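Local coordinates for proteasome assembly chaperone family protein (Pyrococcus furiosus DSM 3638, PDB 3WZ2) that is an archaeal homologue of proteasome-assembly chaperones and probably acts on the proteasome as a chaperone or activator, at residues P68-G76 / A83-P91; V113-F124 / L172-G183. All blocks are in the same frame, centred on the assembly; numbering follows the deposited sequence.

Contact 1 of 2, residues P68-G76 / A83-P91; sequences PTPPLRFYG and AIADIFLPP
Arg73 reaches Asp86 through a first torsion of 42°, which wedges CG between its own backbone N and carbonyl carbon, and through a chain extended from there to NE; Asp86 answers with CG beside its backbone N (chi1 -74°). The meeting is end-on, with NH1 and NH2 both gripping OD2 of Asp86 at 2.7 Å from the same face of the carboxylate, whose plane is turned 40° from the guanidinium. Two further bonds fix the rotation of the guanidinium: NE of Arg73 gives to Tyr75 OH (2.8 Å) and NH1 also gives to Pro70 O (3.1 Å). CG2 of Ile84 lies 3.8 Å above the plane of the Arg73 guanidinium, toward its rim, while CD1 of Ile84 rests obliquely against the Tyr75 ring. With an alanine in place of Arg73, the Asp86 carboxylate would probably be left without its charged mate, and the Tyr75 hydroxyl would be freer to turn.

On the other face Leu72 and Phe74 make apolar contacts. CD2 of Leu72 meets CD1 of Leu89 tip to tip (3.5 Å) and its CD1 crosses Ile87 at about a right angle, both partners lying in the loop after strand 83-85; Phe74 touches the Ala83 methyl. Between the two faces, Arg73 and Ile84 exchange two backbone bonds, and Asp86 N adds a third to Pro71 O. This is the antiparallel pairing of a beta hairpin, strands 72-77 and 80-85, with helix 32-43 covering the salt-bridge face.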
loop_
_atom_site.group_PDB
_atom_site.type_symbol
_atom_site.label_atom_id
_atom_site.label_comp_id
_atom_site.label_asym_id
_atom_site.label_seq_id
_atom_site.Cartn_x
_atom_site.Cartn_y
_atom_site.Cartn_z
ATOM N N PRO B 68 8.505 18.209 27.000
ATOM C CA PRO B 68 8.105 17.360 25.886
ATOM C C PRO B 68 9.293 16.687 25.248
ATOM O O PRO B 68 10.338 17.290 25.110
ATOM C CB PRO B 68 7.444 18.319 24.901
ATOM C CG PRO B 68 7.892 19.673 25.310
ATOM C CD PRO B 68 8.204 19.627 26.769
ATOM N N THR B 69 9.081 15.448 24.839
ATOM C CA THR B 69 10.106 14.592 24.316
ATOM C C THR B 69 9.562 13.751 23.176
ATOM O O THR B 69 8.452 13.263 23.250
ATOM C CB THR B 69 10.460 13.635 25.464
ATOM O OG1 THR B 69 11.331 14.287 26.385
ATOM C CG2 THR B 69 11.078 12.441 25.014
ATOM N N PRO B 70 10.352 13.532 22.125
ATOM C CA PRO B 70 9.889 12.673 21.050
ATOM C C PRO B 70 10.115 11.219 21.392
ATOM O O PRO B 70 10.885 10.905 22.286
ATOM C CB PRO B 70 10.734 13.119 19.854
ATOM C CG PRO B 70 11.999 13.564 20.476
ATOM C CD PRO B 70 11.698 14.064 21.855
ATOM N N PRO B 71 9.414 10.331 20.703
ATOM C CA PRO B 71 9.435 8.931 21.076
ATOM C C PRO B 71 10.710 8.207 20.718
ATOM O O PRO B 71 10.977 7.175 21.323
ATOM C CB PRO B 71 8.238 8.335 20.305
ATOM C CG PRO B 71 7.988 9.273 19.196
ATOM C CD PRO B 71 8.422 10.627 19.663
ATOM N N LEU B 72 11.486 8.710 19.753
ATOM C CA LEU B 72 12.785 8.113 19.422
ATOM C C LEU B 72 13.868 9.122 19.691
ATOM O O LEU B 72 13.934 10.145 19.030
ATOM C CB LEU B 72 12.837 7.697 17.955
ATOM C CG LEU B 72 12.404 6.278 17.692
ATOM C CD1 LEU B 72 10.913 6.090 17.934
ATOM C CD2 LEU B 72 12.753 5.892 16.266
ATOM N N ARG B 73 14.640 8.891 20.731
ATOM C CA ARG B 73 15.496 9.931 21.242
ATOM C C ARG B 73 16.892 9.392 21.564
ATOM O O ARG B 73 17.085 8.190 21.714
ATOM C CB ARG B 73 14.890 10.682 22.455
ATOM C CG ARG B 73 14.209 9.819 23.450
ATOM C CD ARG B 73 13.410 10.606 24.494
ATOM N NE ARG B 73 13.097 9.661 25.548
ATOM C CZ ARG B 73 12.149 8.761 25.472
ATOM N NH1 ARG B 73 11.360 8.700 24.400
ATOM N NH2 ARG B 73 11.938 7.952 26.491
ATOM N N PHE B 74 17.835 10.321 21.636
ATOM C CA PHE B 74 19.224 10.054 21.989
ATOM C C PHE B 74 19.589 10.854 23.213
ATOM O O PHE B 74 19.330 12.061 23.277
ATOM C CB PHE B 74 20.142 10.454 20.842
ATOM C CG PHE B 74 19.838 9.726 19.569
ATOM C CD1 PHE B 74 20.256 8.430 19.389
ATOM C CD2 PHE B 74 19.104 10.339 18.558
ATOM C CE1 PHE B 74 19.965 7.750 18.222
ATOM C CE2 PHE B 74 18.810 9.655 17.383
ATOM C CZ PHE B 74 19.229 8.347 17.226
ATOM N N TYR B 75 20.182 10.170 24.193
ATOM C CA TYR B 75 20.719 10.794 25.376
ATOM C C TYR B 75 22.217 10.768 25.318
ATOM O O TYR B 75 22.812 9.891 24.682
ATOM C CB TYR B 75 20.235 10.051 26.612
ATOM C CG TYR B 75 18.761 10.191 26.881
ATOM C CD1 TYR B 75 18.267 11.296 27.570
ATOM C CD2 TYR B 75 17.873 9.249 26.450
ATOM C CE1 TYR B 75 16.922 11.452 27.820
ATOM C CE2 TYR B 75 16.509 9.386 26.697
ATOM C CZ TYR B 75 16.050 10.498 27.377
ATOM O OH TYR B 75 14.715 10.613 27.615
ATOM N N GLY B 76 22.832 11.719 25.995
ATOM C CA GLY B 76 24.237 11.967 25.866
ATOM C C GLY B 76 24.841 12.426 27.157
ATOM O O GLY B 76 24.238 13.203 27.897
ATOM N N ALA B 83 20.601 5.364 22.686
ATOM C CA ALA B 83 19.456 5.482 21.801
ATOM C C ALA B 83 18.294 4.686 22.346
ATOM O O ALA B 83 18.437 3.472 22.583
ATOM C CB ALA B 83 19.832 4.962 20.421
ATOM N N ILE B 84 17.134 5.336 22.442
ATOM C CA ILE B 84 15.929 4.767 23.063
ATOM C C ILE B 84 14.778 4.931 22.091
ATOM O O ILE B 84 14.713 5.918 21.373
ATOM C CB ILE B 84 15.634 5.538 24.382
ATOM C CG1 ILE B 84 16.733 5.120 25.447
ATOM C CG2 ILE B 84 14.184 5.346 24.839
ATOM C CD1 ILE B 84 16.683 5.823 26.772
ATOM N N ALA B 85 13.857 3.984 22.090
ATOM C CA ALA B 85 12.605 4.128 21.389
ATOM C C ALA B 85 11.440 3.657 22.245
ATOM O O ALA B 85 11.477 2.562 22.780
ATOM C CB ALA B 85 12.640 3.328 20.089
ATOM N N ASP B 86 10.370 4.437 22.288
ATOM C CA ASP B 86 9.178 4.050 23.003
ATOM C C ASP B 86 8.082 3.424 22.145
ATOM O O ASP B 86 7.049 3.053 22.671
ATOM C CB ASP B 86 8.653 5.246 23.799
ATOM C CG ASP B 86 9.523 5.540 25.044
ATOM O OD1 ASP B 86 9.986 4.579 25.681
ATOM O OD2 ASP B 86 9.783 6.723 25.359
ATOM N N ILE B 87 8.335 3.230 20.855
ATOM C CA ILE B 87 7.380 2.575 19.965
ATOM C C ILE B 87 8.129 1.479 19.200
ATOM O O ILE B 87 9.346 1.556 19.030
ATOM C CB ILE B 87 6.719 3.598 19.017
ATOM C CG1 ILE B 87 7.777 4.428 18.332
ATOM C CG2 ILE B 87 5.869 4.561 19.833
ATOM C CD1 ILE B 87 7.230 5.294 17.222
ATOM N N PHE B 88 7.426 0.438 18.791
ATOM C CA PHE B 88 8.080 -0.695 18.101
ATOM C C PHE B 88 7.693 -0.480 16.658
ATOM O O PHE B 88 6.536 -0.457 16.329
ATOM C CB PHE B 88 7.685 -2.107 18.657
ATOM C CG PHE B 88 8.400 -3.299 17.964
ATOM C CD1 PHE B 88 9.569 -3.869 18.498
ATOM C CD2 PHE B 88 7.860 -3.887 16.799
ATOM C CE1 PHE B 88 10.189 -4.960 17.875
ATOM C CE2 PHE B 88 8.485 -4.966 16.174
ATOM C CZ PHE B 88 9.652 -5.497 16.705
ATOM N N LEU B 89 8.695 -0.275 15.826
ATOM C CA LEU B 89 8.528 0.284 14.520
ATOM C C LEU B 89 8.552 -0.813 13.475
ATOM O O LEU B 89 9.062 -1.885 13.714
ATOM C CB LEU B 89 9.649 1.284 14.258
ATOM C CG LEU B 89 9.507 2.598 15.039
ATOM C CD1 LEU B 89 10.623 3.535 14.696
ATOM C CD2 LEU B 89 8.168 3.283 14.743
ATOM N N PRO B 90 8.000 -0.539 12.304
ATOM C CA PRO B 90 8.020 -1.557 11.259
ATOM C C PRO B 90 9.399 -1.740 10.626
ATOM O O PRO B 90 10.239 -0.833 10.715
ATOM C CB PRO B 90 7.012 -1.029 10.220
ATOM C CG PRO B 90 6.885 0.430 10.506
ATOM C CD PRO B 90 7.118 0.591 11.983
ATOM N N PRO B 91 9.632 -2.914 10.014
ATOM C CA PRO B 91 10.944 -3.386 9.633
ATOM C C PRO B 91 11.685 -2.458 8.673
ATOM O O PRO B 91 12.871 -2.188 8.872
ATOM C CB PRO B 91 10.664 -4.731 8.931
ATOM C CG PRO B 91 9.176 -4.872 8.873
ATOM C CD PRO B 91 8.619 -3.987 9.929
HETATM O O HOH W 1 11.124 5.193 27.809
#

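Contact 2 of 2, residues V113-F124 / L172-G183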
loop_
_atom_site.group_PDB
_atom_site.type_symbol
_atom_site.label_atom_id
_atom_site.label_comp_id
_atom_site.label_asym_id
_atom_site.label_seq_id
_atom_site.Cartn_x
_atom_site.Cartn_y
_atom_site.Cartn_z
ATOM N N VAL B 113 30.088 0.537 18.997
ATOM C CA VAL B 113 28.674 0.448 18.798
ATOM C C VAL B 113 28.204 -0.775 19.535
ATOM O O VAL B 113 28.545 -1.889 19.175
ATOM C CB VAL B 113 28.354 0.339 17.296
ATOM C CG1 VAL B 113 26.870 0.482 17.049
ATOM C CG2 VAL B 113 29.106 1.410 16.519
ATOM N N ILE B 114 27.379 -0.581 20.557
ATOM C CA ILE B 114 27.004 -1.665 21.451
ATOM C C ILE B 114 25.488 -1.729 21.490
ATOM O O ILE B 114 24.833 -0.785 21.907
ATOM C CB ILE B 114 27.538 -1.412 22.876
ATOM C CG1 ILE B 114 29.049 -1.304 22.884
ATOM C CG2 ILE B 114 27.140 -2.550 23.797
ATOM C CD1 ILE B 114 29.642 -0.682 24.138
ATOM N N SER B 115 24.928 -2.860 21.097
ATOM C CA SER B 115 23.501 -3.090 21.256
ATOM C C SER B 115 23.215 -3.947 22.482
ATOM O O SER B 115 23.944 -4.866 22.799
ATOM C CB SER B 115 22.945 -3.771 19.980
ATOM O OG SER B 115 23.044 -2.897 18.869
ATOM N N LEU B 116 22.160 -3.588 23.186
ATOM C CA LEU B 116 21.686 -4.310 24.332
ATOM C C LEU B 116 20.404 -5.016 23.954
ATOM O O LEU B 116 19.454 -4.380 23.498
ATOM C CB LEU B 116 21.389 -3.333 25.465
ATOM C CG LEU B 116 22.514 -2.375 25.782
ATOM C CD1 LEU B 116 22.084 -1.537 26.960
ATOM C CD2 LEU B 116 23.806 -3.125 26.077
ATOM N N ALA B 117 20.396 -6.326 24.070
ATOM C CA ALA B 117 19.272 -7.123 23.577
ATOM C C ALA B 117 18.927 -8.215 24.570
ATOM O O ALA B 117 19.690 -8.480 25.515
ATOM C CB ALA B 117 19.619 -7.738 22.234
ATOM N N GLY B 118 17.824 -8.907 24.283
ATOM C CA GLY B 118 17.410 -10.085 25.019
ATOM C C GLY B 118 17.511 -11.345 24.183
ATOM O O GLY B 118 17.595 -11.273 22.992
ATOM N N MET B 119 17.600 -12.499 24.825
ATOM C CA MET B 119 17.614 -13.779 24.115
ATOM C C MET B 119 16.620 -14.678 24.807
ATOM O O MET B 119 16.796 -15.019 25.992
ATOM C CB MET B 119 18.990 -14.414 24.189
ATOM C CG MET B 119 19.151 -15.761 23.511
ATOM S SD MET B 119 20.698 -16.553 24.063
ATOM C CE MET B 119 20.584 -18.157 23.265
ATOM N N GLY B 120 15.550 -14.986 24.081
ATOM C CA GLY B 120 14.443 -15.718 24.618
ATOM C C GLY B 120 14.859 -17.162 24.750
ATOM O O GLY B 120 15.265 -17.780 23.786
ATOM N N ILE B 121 14.795 -17.682 25.970
ATOM C CA ILE B 121 15.202 -19.072 26.256
ATOM C C ILE B 121 14.021 -20.020 26.132
ATOM O O ILE B 121 14.201 -21.196 25.791
ATOM C CB ILE B 121 15.771 -19.141 27.698
ATOM C CG1 ILE B 121 17.048 -18.351 27.768
ATOM C CG2 ILE B 121 16.066 -20.544 28.156
ATOM C CD1 ILE B 121 18.023 -18.742 26.685
ATOM N N GLY B 122 12.829 -19.525 26.446
ATOM C CA GLY B 122 11.613 -20.328 26.365
ATOM C C GLY B 122 11.279 -21.112 27.640
ATOM O O GLY B 122 10.291 -21.828 27.669
ATOM N N PHE B 123 12.086 -20.958 28.688
ATOM C CA PHE B 123 11.784 -21.531 29.994
ATOM C C PHE B 123 12.538 -20.771 31.094
ATOM O O PHE B 123 13.404 -19.926 30.820
ATOM C CB PHE B 123 12.143 -23.038 30.054
ATOM C CG PHE B 123 13.579 -23.349 29.680
ATOM C CD1 PHE B 123 14.597 -23.283 30.629
ATOM C CD2 PHE B 123 13.909 -23.705 28.380
ATOM C CE1 PHE B 123 15.915 -23.550 30.280
ATOM C CE2 PHE B 123 15.230 -23.987 28.027
ATOM C CZ PHE B 123 16.243 -23.903 28.987
ATOM N N PHE B 124 12.186 -21.066 32.336
ATOM C CA PHE B 124 12.801 -20.444 33.503
ATOM C C PHE B 124 14.176 -21.066 33.766
ATOM O O PHE B 124 14.338 -22.259 33.654
ATOM C CB PHE B 124 11.878 -20.594 34.726
ATOM C CG PHE B 124 12.458 -20.045 36.002
ATOM C CD1 PHE B 124 12.203 -18.766 36.419
ATOM C CD2 PHE B 124 13.289 -20.827 36.772
ATOM C CE1 PHE B 124 12.733 -18.280 37.603
ATOM C CE2 PHE B 124 13.833 -20.344 37.953
ATOM C CZ PHE B 124 13.551 -19.064 38.370
ATOM N N LEU B 172 33.355 -0.274 11.797
ATOM C CA LEU B 172 33.246 0.107 13.194
ATOM C C LEU B 172 33.293 -1.126 14.068
ATOM O O LEU B 172 33.039 -2.245 13.618
ATOM C CB LEU B 172 31.940 0.846 13.445
ATOM C CG LEU B 172 31.785 2.092 12.591
ATOM C CD1 LEU B 172 30.392 2.670 12.711
ATOM C CD2 LEU B 172 32.859 3.131 12.963
ATOM N N LYS B 173 33.668 -0.914 15.310
ATOM C CA LYS B 173 33.696 -1.975 16.293
ATOM C C LYS B 173 32.310 -2.093 16.858
ATOM O O LYS B 173 31.816 -1.161 17.496
ATOM C CB LYS B 173 34.725 -1.650 17.400
ATOM C CG LYS B 173 36.147 -1.474 16.894
ATOM C CD LYS B 173 37.123 -0.872 17.906
ATOM C CE LYS B 173 37.466 -1.815 19.041
ATOM N NZ LYS B 173 37.734 -3.212 18.583
ATOM N N SER B 174 31.679 -3.234 16.611
ATOM C CA SER B 174 30.278 -3.452 16.988
ATOM C C SER B 174 30.148 -4.687 17.886
ATOM O O SER B 174 30.937 -5.658 17.783
ATOM C CB SER B 174 29.329 -3.499 15.778
ATOM O OG SER B 174 29.454 -4.665 15.020
ATOM N N TYR B 175 29.192 -4.600 18.808
ATOM C CA TYR B 175 28.912 -5.642 19.761
ATOM C C TYR B 175 27.420 -5.719 20.034
ATOM O O TYR B 175 26.723 -4.707 19.965
ATOM C CB TYR B 175 29.595 -5.388 21.094
ATOM C CG TYR B 175 31.013 -4.846 21.045
ATOM C CD1 TYR B 175 31.254 -3.575 20.613
ATOM C CD2 TYR B 175 32.123 -5.610 21.464
ATOM C CE1 TYR B 175 32.529 -3.055 20.583
ATOM C CE2 TYR B 175 33.421 -5.083 21.446
ATOM C CZ TYR B 175 33.597 -3.798 21.021
ATOM O OH TYR B 175 34.847 -3.265 20.984
ATOM N N VAL B 176 26.943 -6.918 20.365
ATOM C CA VAL B 176 25.667 -7.077 21.041
ATOM C C VAL B 176 25.872 -7.856 22.362
ATOM O O VAL B 176 26.544 -8.867 22.387
ATOM C CB VAL B 176 24.659 -7.816 20.153
ATOM C CG1 VAL B 176 23.271 -7.829 20.782
ATOM C CG2 VAL B 176 24.586 -7.193 18.752
ATOM N N LEU B 177 25.278 -7.357 23.434
ATOM C CA LEU B 177 25.161 -8.100 24.685
ATOM C C LEU B 177 23.739 -8.627 24.787
ATOM O O LEU B 177 22.788 -7.847 24.614
ATOM C CB LEU B 177 25.451 -7.179 25.852
ATOM C CG LEU B 177 26.819 -6.504 25.846
ATOM C CD1 LEU B 177 26.929 -5.545 27.012
ATOM C CD2 LEU B 177 27.898 -7.553 25.939
ATOM N N LEU B 178 23.605 -9.944 25.005
ATOM C CA LEU B 178 22.315 -10.581 25.054
ATOM C C LEU B 178 22.021 -11.188 26.413
ATOM O O LEU B 178 22.658 -12.162 26.821
ATOM C CB LEU B 178 22.231 -11.672 24.009
ATOM C CG LEU B 178 22.398 -11.177 22.584
ATOM C CD1 LEU B 178 23.726 -11.629 22.037
ATOM C CD2 LEU B 178 21.310 -11.705 21.725
ATOM N N GLY B 179 21.036 -10.622 27.091
ATOM C CA GLY B 179 20.560 -11.183 28.350
ATOM C C GLY B 179 19.575 -12.270 28.073
ATOM O O GLY B 179 18.502 -12.012 27.510
ATOM N N GLU B 180 19.925 -13.479 28.452
ATOM C CA GLU B 180 18.948 -14.567 28.525
ATOM C C GLU B 180 17.745 -14.169 29.339
ATOM O O GLU B 180 17.840 -13.475 30.371
ATOM C CB GLU B 180 19.538 -15.837 29.138
ATOM C CG GLU B 180 20.603 -16.500 28.297
ATOM C CD GLU B 180 21.125 -17.795 28.925
ATOM O OE1 GLU B 180 20.923 -17.967 30.154
ATOM O OE2 GLU B 180 21.711 -18.640 28.211
ATOM N N THR B 181 16.586 -14.557 28.839
ATOM C CA THR B 181 15.309 -14.193 29.467
ATOM C C THR B 181 14.261 -15.223 29.039
ATOM O O THR B 181 14.488 -16.028 28.108
ATOM C CB THR B 181 14.904 -12.741 29.108
ATOM O OG1 THR B 181 13.736 -12.349 29.856
ATOM C CG2 THR B 181 14.621 -12.578 27.622
ATOM N N PHE B 182 13.117 -15.201 29.695
ATOM C CA PHE B 182 12.025 -16.138 29.396
ATOM C C PHE B 182 11.694 -16.082 27.917
ATOM O O PHE B 182 11.671 -17.092 27.220
ATOM C CB PHE B 182 10.777 -15.775 30.195
ATOM C CG PHE B 182 11.007 -15.677 31.679
ATOM C CD1 PHE B 182 11.384 -14.469 32.281
ATOM C CD2 PHE B 182 10.831 -16.795 32.484
ATOM C CE1 PHE B 182 11.585 -14.378 33.660
ATOM C CE2 PHE B 182 11.034 -16.711 33.854
ATOM C CZ PHE B 182 11.401 -15.507 34.444
ATOM N N GLY B 183 11.409 -14.882 27.446
ATOM C CA GLY B 183 11.020 -14.686 26.049
ATOM C C GLY B 183 9.671 -14.028 25.864
ATOM O O GLY B 183 9.317 -13.642 24.760
HETATM O O HOH W 2 25.696 -3.341 17.658
#
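Ile121 lies against Glu180 and Thr181 at the end of strand 174-181, and its side chain can be followed atom by atom. CB sits 3.4 Å from Thr181 O, the carbonyl that also accepts the backbone N of Ile121 at 2.7 Å. With CG1 beside the backbone N (chi1 -66°), that carbon stays close to Thr181 O and comes 3.8 Å from Glu180 CB; the tip, CD1, then crosses Glu180 obliquely at CG (3.8 Å). The other branch, CG2, sits over the centre of the Phe123 ring. The contact with Glu180 is mainly through CB and CG and reaches the carboxylate carbon, while the carboxylate oxygens find polar partners in Lys125, Glu129 N and Trp131.

Behind this end, strands 113-120 and 174-181 run parallel as interior neighbours in a mixed sheet with helices on both faces, a three-layer alpha-beta-alpha sandwich. Helices 188-202 and 137-145 pack on the face of Ile114, Leu116, Tyr175 and Leu177, where CD2 of Leu116 lies beside CD1 of Leu177 (4.1 Å). Helix 158-169 covers the face of Ser115, Ser174 and Val176. Backbone N-H groups alternate as donors from one strand and then the other, from Val113 N to Ile121 N. A water donates to both Ser115 OG and Tyr175 O, and Ser115 OG is also bonded to Glu24.

Past the strands, Gly122 N bonds Phe182 O (2.8 Å). The rings of Phe124 and Phe182 touch edge against edge, neither lying over the face of the other, CD1 of Phe124 3.5 Å from CE2 of Phe182, with their planes 42° apart.

Overall arrangement
Contacts 1 and 2 belong to the same mixed sheet but lie on opposite sides of the chain's centre, their own centres about 19 Å apart. Strand 21-24 runs between strands 80-85 and 112-120, so the two pairings are linked through the sheet without touching. Contact 1 is mostly buried, is local in sequence and joins antiparallel neighbours; it combines a salt bridge on one face with Leu72 and Phe74 packing against alanines on the other. Contact 2 brings together segments 48 residues apart, in parallel. Its strands are largely buried and held by a long run of backbone bonds, whereas its far end emerges at the surface among glycines and phenylalanines.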